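Side-chain contact in hydrazine synthase subunit beta (Candidatus Kuenenia stuttgartiensis, PDB 5C2V), which is a beta-propeller component of the complex that condenses nitric oxide with ammonium to hydrazine, and may modulate passage of the hydroxylamine intermediate between active sites: residues T110-C115 with N121-I126. Sequence-based numbering, arbitrary orientation.
Sequences TAYVAC and NAIDVI
The side chain of Tyr-112 lies alongside that of Val-125, the two pointing the same way, and CE2 of the tyrosine meets CG1 of the valine at 3.5 Å. With CG anti to its own carbonyl carbon (chi1 -65°), the tyrosine also brings an edge near the CG2 methyl of Ile-123. Ala-114 shares this face of the sheet, which packs on Ile-149 and Val-147 of strand 144-149. These strands illustrate how a propeller blade is built: 110-115 and 122-127 form a beta hairpin and are the two middle strands of a four-stranded antiparallel blade, flanked by 99-104 and 132-137. Ala-111 pairs with Ile-126 and Val-113 with Asp-124 as hydrogen-bonded pairs, each closed by two backbone bonds; Val-113 N reaches Asp-124 O at 2.9 Å. Between them, Tyr-112 and Val-125 form a non-hydrogen-bonded pair. On the other face, CG2 of Val-113 touches CD1 of Ile-126 at 3.9 Å, the two side chains crossing at a slant. Farther along, Cys-115 SG sits 3.4 Å from OD2 of Asp-124. That buried carboxylate finds its hydrogen bonds beyond the hairpin: OD1 is hydrogen-bonded to Ser-136 OG of the outer strand 132-137 and OD2 accepts from the backbone N of Gly-96, so neither oxygen is left without a partner.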
# COMPACT_ATOMS: atom_id res chain seq x y z
N THR B 110 -52.56 -32.85 22.84
CA THR B 110 -52.55 -33.13 21.41
C THR B 110 -51.15 -33.50 20.90
O THR B 110 -50.15 -32.92 21.33
CB THR B 110 -53.08 -31.93 20.60
OG1 THR B 110 -54.29 -31.45 21.19
CG2 THR B 110 -53.35 -32.32 19.15
N ALA B 111 -51.11 -34.46 19.98
CA ALA B 111 -49.87 -34.85 19.33
C ALA B 111 -49.97 -34.60 17.83
O ALA B 111 -51.00 -34.89 17.22
CB ALA B 111 -49.55 -36.31 19.61
N TYR B 112 -48.91 -34.06 17.24
CA TYR B 112 -48.90 -33.76 15.82
C TYR B 112 -47.88 -34.62 15.09
O TYR B 112 -46.72 -34.70 15.51
CB TYR B 112 -48.63 -32.27 15.59
CG TYR B 112 -49.72 -31.38 16.14
CD1 TYR B 112 -49.72 -30.99 17.47
CD2 TYR B 112 -50.75 -30.94 15.33
CE1 TYR B 112 -50.72 -30.18 17.98
CE2 TYR B 112 -51.76 -30.13 15.82
CZ TYR B 112 -51.74 -29.75 17.15
OH TYR B 112 -52.73 -28.95 17.65
N VAL B 113 -48.32 -35.26 14.02
CA VAL B 113 -47.51 -36.23 13.30
C VAL B 113 -47.30 -35.83 11.85
O VAL B 113 -48.25 -35.71 11.09
CB VAL B 113 -48.17 -37.63 13.34
CG1 VAL B 113 -47.18 -38.68 12.90
CG2 VAL B 113 -48.69 -37.93 14.73
N ALA B 114 -46.04 -35.64 11.45
CA ALA B 114 -45.75 -35.25 10.07
C ALA B 114 -45.64 -36.48 9.17
O ALA B 114 -44.81 -37.35 9.41
CB ALA B 114 -44.47 -34.44 10.01
N CYS B 115 -46.48 -36.55 8.14
CA CYS B 115 -46.43 -37.69 7.23
C CYS B 115 -45.56 -37.37 6.02
O CYS B 115 -45.92 -36.55 5.18
CB CYS B 115 -47.84 -38.09 6.79
SG CYS B 115 -48.97 -38.40 8.17
N ASN B 121 -49.01 -35.14 1.44
CA ASN B 121 -48.97 -33.95 2.28
C ASN B 121 -49.99 -34.08 3.41
O ASN B 121 -51.19 -33.93 3.19
CB ASN B 121 -49.24 -32.69 1.45
CG ASN B 121 -50.51 -32.80 0.61
OD1 ASN B 121 -50.93 -33.90 0.23
ND2 ASN B 121 -51.13 -31.66 0.33
N ALA B 122 -49.50 -34.34 4.62
CA ALA B 122 -50.37 -34.35 5.79
C ALA B 122 -49.63 -34.11 7.10
O ALA B 122 -48.48 -34.54 7.28
CB ALA B 122 -51.13 -35.67 5.87
N ILE B 123 -50.31 -33.44 8.03
CA ILE B 123 -49.95 -33.51 9.44
C ILE B 123 -51.16 -34.02 10.20
O ILE B 123 -52.16 -33.33 10.33
CB ILE B 123 -49.52 -32.14 10.00
CG1 ILE B 123 -48.39 -31.55 9.15
CG2 ILE B 123 -49.08 -32.28 11.45
CD1 ILE B 123 -48.01 -30.14 9.53
N ASP B 124 -51.07 -35.24 10.72
CA ASP B 124 -52.20 -35.85 11.41
C ASP B 124 -52.21 -35.46 12.88
O ASP B 124 -51.19 -35.53 13.57
CB ASP B 124 -52.15 -37.38 11.27
CG ASP B 124 -52.38 -37.83 9.84
OD1 ASP B 124 -52.91 -37.04 9.04
OD2 ASP B 124 -52.02 -38.99 9.53
N VAL B 125 -53.37 -35.03 13.36
CA VAL B 125 -53.53 -34.65 14.76
C VAL B 125 -54.11 -35.81 15.56
O VAL B 125 -54.93 -36.58 15.07
CB VAL B 125 -54.41 -33.39 14.91
CG1 VAL B 125 -53.89 -32.28 14.01
CG2 VAL B 125 -55.85 -33.69 14.57
N ILE B 126 -53.64 -35.94 16.80
CA ILE B 126 -54.04 -37.05 17.66
C ILE B 126 -54.39 -36.56 19.07
O ILE B 126 -53.56 -35.94 19.74
CB ILE B 126 -52.93 -38.11 17.77
CG1 ILE B 126 -52.73 -38.81 16.43
CG2 ILE B 126 -53.25 -39.12 18.86
CD1 ILE B 126 -51.60 -39.82 16.43